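Local atomic coordinates of Glp_546_48378_50642 (Giardia intestinalis, PDB entry 2QVW), a protein that cleaves double-stranded RNA as the Dicer of the RNA interference pathway, producing small interfering RNAs of 21 to 23 base pairs. Residues V68-L73 with T111-P116; S19-L24 with L258-A263. All blocks are in the same frame, centred on the assembly; numbering follows the deposited sequence.

In the fold
Two neighbouring strands of one antiparallel sheet serve different partners here. Interaction 1 lays helix 60-77 across edge strand 112-117, and interaction 2 brings Arg260, at the start of helix 260-264, to the next strand, 18-25. Their centres lie 11 Å apart, and the sheet itself joins them: a probable hydrogen bond links Leu115 O to Leu22 N at 2.8 Å, and another links Ala113 O to Leu24 N at 3.2 Å. Trp21 takes part in both surroundings, since its ring meets Arg260 in interaction 2 and also touches Tyr69 of interaction 1. Along the chain, interaction 1 is nested within the loop that interaction 2 closes. Both lie away from the annotated manganese sites.

Interaction 1 of 2, residues V68-L73 with T111-P116; sequences VYQSIL and TLAFLP
Tyr69 turns its phenol ring onto the end of strand 112-117, where Pro116 CD lies over one face, 3.9 Å from the ring centroid and 29° off the normal, as in a CH-pi contact; the proline is modelled too close to the ring, however, so the detail is doubtful. The ring's rim has a different neighbour: Phe114 O sits near the ring plane, 3.4 Å from Tyr69 CD2. Leu115 adds an oblique apolar touch through its CD2, 4.3 Å from Tyr69 CD2. Tyr69 reaches the strand because its first torsion (-174°) sets CG opposite the backbone N, beside the carbonyl carbon. One turn later Leu73 brings CD1 to 3.8 Å from the same Phe114 O, while the bent chain of Gln70 lays its amide beside Ala113 and the backbone of Phe114. Further out, Leu129 and Thr132 of helix 127-137 and Trp21 of strand 18-25 touch Tyr69, and Trp85 packs on Gln70 and Leu73 and meets the ring of Phe114 edge-to-face. The short segments run nearly perpendicular, at 87°, with axes 8.6 Å apart. This is the packing of a helix across the edge strand of an antiparallel sheet, within the N-terminal domain of Giardia Dicer.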
# COMPACT_ATOMS: atom_id res chain seq x y z
N VAL A 68 -21.50 -17.30 24.80
CA VAL A 68 -22.10 -18.61 24.61
C VAL A 68 -21.80 -19.20 23.24
O VAL A 68 -21.10 -20.22 23.13
CB VAL A 68 -23.62 -18.57 24.83
CG1 VAL A 68 -24.18 -20.00 24.89
CG2 VAL A 68 -23.94 -17.80 26.10
N TYR A 69 -22.31 -18.56 22.19
CA TYR A 69 -22.08 -19.06 20.84
C TYR A 69 -20.63 -19.43 20.63
O TYR A 69 -20.32 -20.44 20.00
CB TYR A 69 -22.47 -18.01 19.81
CG TYR A 69 -22.40 -18.53 18.40
CD1 TYR A 69 -23.36 -19.40 17.91
CD2 TYR A 69 -21.36 -18.16 17.55
CE1 TYR A 69 -23.29 -19.90 16.61
CE2 TYR A 69 -21.27 -18.66 16.25
CZ TYR A 69 -22.24 -19.52 15.79
OH TYR A 69 -22.16 -20.00 14.50
N GLN A 70 -19.73 -18.61 21.16
CA GLN A 70 -18.31 -18.87 21.01
C GLN A 70 -17.93 -20.26 21.51
O GLN A 70 -17.35 -21.04 20.75
CB GLN A 70 -17.50 -17.81 21.76
CG GLN A 70 -16.52 -17.07 20.88
CD GLN A 70 -17.21 -16.25 19.80
OE1 GLN A 70 -17.92 -15.31 20.09
NE2 GLN A 70 -16.99 -16.62 18.55
N SER A 71 -18.26 -20.56 22.76
CA SER A 71 -17.93 -21.87 23.33
C SER A 71 -18.41 -22.97 22.38
O SER A 71 -17.72 -23.96 22.15
CB SER A 71 -18.57 -22.04 24.69
OG SER A 71 -19.97 -22.00 24.57
N ILE A 72 -19.61 -22.78 21.84
CA ILE A 72 -20.18 -23.73 20.90
C ILE A 72 -19.12 -24.00 19.86
O ILE A 72 -18.70 -25.14 19.67
CB ILE A 72 -21.38 -23.16 20.15
CG1 ILE A 72 -22.39 -22.55 21.11
CG2 ILE A 72 -22.03 -24.25 19.34
CD1 ILE A 72 -23.22 -23.55 21.87
N LEU A 73 -18.71 -22.94 19.18
CA LEU A 73 -17.70 -23.02 18.12
C LEU A 73 -16.44 -23.74 18.58
O LEU A 73 -16.01 -24.70 17.94
CB LEU A 73 -17.32 -21.62 17.66
CG LEU A 73 -18.44 -20.70 17.15
CD1 LEU A 73 -17.92 -19.28 17.03
CD2 LEU A 73 -18.97 -21.21 15.81
N THR A 111 -9.23 -8.78 20.46
CA THR A 111 -10.22 -9.72 20.96
C THR A 111 -11.21 -9.90 19.82
O THR A 111 -11.73 -8.91 19.29
CB THR A 111 -10.94 -9.13 22.17
OG1 THR A 111 -9.99 -8.84 23.20
CG2 THR A 111 -11.97 -10.10 22.70
N LEU A 112 -11.47 -11.14 19.44
CA LEU A 112 -12.39 -11.40 18.35
C LEU A 112 -13.51 -12.41 18.64
O LEU A 112 -13.30 -13.38 19.37
CB LEU A 112 -11.61 -11.84 17.10
CG LEU A 112 -10.59 -12.98 17.12
CD1 LEU A 112 -10.20 -13.34 15.70
CD2 LEU A 112 -9.36 -12.55 17.89
N ALA A 113 -14.68 -12.16 18.07
CA ALA A 113 -15.86 -13.03 18.23
C ALA A 113 -16.59 -13.16 16.89
O ALA A 113 -17.01 -12.17 16.31
CB ALA A 113 -16.79 -12.46 19.29
N PHE A 114 -16.76 -14.39 16.42
CA PHE A 114 -17.43 -14.64 15.15
C PHE A 114 -18.91 -14.99 15.31
O PHE A 114 -19.28 -15.82 16.15
CB PHE A 114 -16.72 -15.76 14.40
CG PHE A 114 -15.28 -15.49 14.15
CD1 PHE A 114 -14.89 -14.51 13.26
CD2 PHE A 114 -14.29 -16.20 14.82
CE1 PHE A 114 -13.53 -14.24 13.03
CE2 PHE A 114 -12.94 -15.94 14.60
CZ PHE A 114 -12.56 -14.96 13.71
N LEU A 115 -19.75 -14.35 14.50
CA LEU A 115 -21.18 -14.59 14.52
C LEU A 115 -21.64 -15.06 13.17
O LEU A 115 -21.06 -14.71 12.14
CB LEU A 115 -21.95 -13.32 14.88
CG LEU A 115 -21.69 -12.76 16.27
CD1 LEU A 115 -22.73 -11.69 16.57
CD2 LEU A 115 -21.78 -13.89 17.30
N PRO A 116 -22.71 -15.87 13.14
CA PRO A 116 -23.23 -16.39 11.88
C PRO A 116 -24.03 -15.33 11.13
O PRO A 116 -24.73 -14.52 11.75
CB PRO A 116 -24.12 -17.54 12.31
CG PRO A 116 -23.65 -17.87 13.67
CD PRO A 116 -23.35 -16.54 14.27

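Interaction 2 of 2, residues S19-L24 with L258-A263; sequences SHWLLL and LIRVQA
Two torsion choices bring Arg260 and Trp21 together: the arginine chain bends at chi2 (-58°), which carries its guanidinium to the strand, while Trp21 sets CG beside its own backbone N (chi1 -51°), placing the indole where the arginine can reach it. Arg260 NH1 sits over the middle of the ring system, 3.4 Å from Trp21 CE2. The two planes are steeply inclined, 78° apart, so the guanidinium addresses the indole face with its edge rather than stacking flat. Arg260 CZ is 4.8 Å from the centroid of the six-membered ring of Trp21, a cation-pi contact. Arg260 NH1 also donates to His20 O at 2.9 Å, from outside the carbonyl plane; one nitrogen thus meets both a backbone acceptor and an aromatic face. At the indole's edge, near the ring plane, lies the methyl of Ala263, with CB 4.3 Å from Trp21 NE1. Ser19 meets the helix side through CB, 3.9 Å from Ile259 CG2, and within its own strand its OG receives a weak bond from Trp21 NE1 at 3.0 Å, which may help hold the indole's rotation. Strand 18-25 lies between strands 6-13 and 112-117, pairing through Trp21 with Cys10 and through His20 with Leu117. Leu258, just before helix 260-264, and Val261 within it pack on Met160 of strand 160-163, so this part of the chain touches strands of both sheets.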
# COMPACT_ATOMS: atom_id res chain seq x y z
N SER A 19 -19.56 -18.76 3.10
CA SER A 19 -20.01 -18.81 4.49
C SER A 19 -19.70 -17.45 5.10
O SER A 19 -18.53 -17.08 5.23
CB SER A 19 -19.27 -19.90 5.24
OG SER A 19 -19.70 -19.98 6.58
N HIS A 20 -20.73 -16.73 5.50
CA HIS A 20 -20.57 -15.38 6.07
C HIS A 20 -20.57 -15.31 7.59
O HIS A 20 -21.28 -16.05 8.26
CB HIS A 20 -21.67 -14.48 5.50
CG HIS A 20 -21.82 -14.59 4.01
ND1 HIS A 20 -20.91 -14.04 3.13
CD2 HIS A 20 -22.73 -15.24 3.25
CE1 HIS A 20 -21.25 -14.36 1.89
NE2 HIS A 20 -22.35 -15.08 1.94
N TRP A 21 -19.76 -14.40 8.13
CA TRP A 21 -19.65 -14.21 9.57
C TRP A 21 -19.42 -12.75 9.91
O TRP A 21 -18.89 -12.00 9.11
CB TRP A 21 -18.47 -15.00 10.13
CG TRP A 21 -18.45 -16.42 9.75
CD1 TRP A 21 -18.09 -16.94 8.53
CD2 TRP A 21 -18.79 -17.54 10.58
NE1 TRP A 21 -18.18 -18.32 8.56
CE2 TRP A 21 -18.61 -18.71 9.80
CE3 TRP A 21 -19.23 -17.67 11.91
CZ2 TRP A 21 -18.85 -19.99 10.31
CZ3 TRP A 21 -19.47 -18.95 12.41
CH2 TRP A 21 -19.28 -20.09 11.61
N LEU A 22 -19.83 -12.37 11.12
CA LEU A 22 -19.63 -10.99 11.57
C LEU A 22 -18.51 -10.99 12.60
O LEU A 22 -18.69 -11.46 13.72
CB LEU A 22 -20.91 -10.43 12.21
CG LEU A 22 -20.74 -9.13 13.02
CD1 LEU A 22 -20.24 -8.02 12.13
CD2 LEU A 22 -22.06 -8.74 13.65
N LEU A 23 -17.36 -10.46 12.21
CA LEU A 23 -16.23 -10.42 13.11
C LEU A 23 -16.20 -9.15 13.93
O LEU A 23 -16.17 -8.05 13.40
CB LEU A 23 -14.91 -10.55 12.34
CG LEU A 23 -13.65 -10.31 13.18
CD1 LEU A 23 -13.70 -11.11 14.47
CD2 LEU A 23 -12.44 -10.69 12.37
N LEU A 24 -16.19 -9.31 15.25
CA LEU A 24 -16.16 -8.19 16.17
C LEU A 24 -14.77 -8.07 16.77
O LEU A 24 -14.29 -8.98 17.44
CB LEU A 24 -17.19 -8.40 17.28
CG LEU A 24 -18.62 -8.64 16.77
CD1 LEU A 24 -19.54 -8.97 17.92
CD2 LEU A 24 -19.10 -7.39 16.03
N LEU A 258 -22.89 -28.44 6.68
CA LEU A 258 -21.51 -28.50 6.17
C LEU A 258 -20.91 -27.12 5.91
O LEU A 258 -19.99 -26.70 6.62
CB LEU A 258 -21.46 -29.34 4.89
CG LEU A 258 -20.09 -29.88 4.47
CD1 LEU A 258 -19.49 -30.75 5.58
CD2 LEU A 258 -20.23 -30.69 3.20
N ILE A 259 -21.42 -26.41 4.91
CA ILE A 259 -20.91 -25.08 4.62
C ILE A 259 -20.55 -24.45 5.97
O ILE A 259 -19.37 -24.20 6.25
CB ILE A 259 -21.98 -24.23 3.90
CG1 ILE A 259 -22.00 -24.60 2.41
CG2 ILE A 259 -21.71 -22.75 4.10
CD1 ILE A 259 -21.98 -26.10 2.12
N ARG A 260 -21.56 -24.23 6.80
CA ARG A 260 -21.34 -23.67 8.13
C ARG A 260 -20.17 -24.37 8.80
O ARG A 260 -19.10 -23.79 8.93
CB ARG A 260 -22.58 -23.82 9.00
CG ARG A 260 -23.55 -22.67 8.86
CD ARG A 260 -22.85 -21.36 9.20
NE ARG A 260 -23.56 -20.23 8.60
CZ ARG A 260 -23.12 -18.98 8.62
NH1 ARG A 260 -21.98 -18.67 9.21
NH2 ARG A 260 -23.83 -18.04 8.05
N VAL A 261 -20.38 -25.61 9.21
CA VAL A 261 -19.34 -26.37 9.89
C VAL A 261 -17.97 -26.11 9.28
O VAL A 261 -17.29 -25.16 9.68
CB VAL A 261 -19.64 -27.86 9.86
CG1 VAL A 261 -18.69 -28.59 10.78
CG2 VAL A 261 -21.07 -28.11 10.30
N GLN A 262 -17.55 -26.93 8.32
CA GLN A 262 -16.23 -26.76 7.69
C GLN A 262 -15.75 -25.31 7.55
O GLN A 262 -14.58 -25.02 7.79
CB GLN A 262 -16.22 -27.42 6.31
CG GLN A 262 -14.95 -27.15 5.52
CD GLN A 262 -14.96 -27.83 4.18
OE1 GLN A 262 -15.91 -27.71 3.41
NE2 GLN A 262 -13.89 -28.56 3.88
N ALA A 263 -16.63 -24.40 7.15
CA ALA A 263 -16.22 -23.02 7.01
C ALA A 263 -15.59 -22.55 8.31
O ALA A 263 -14.61 -21.80 8.31
CB ALA A 263 -17.41 -22.15 6.66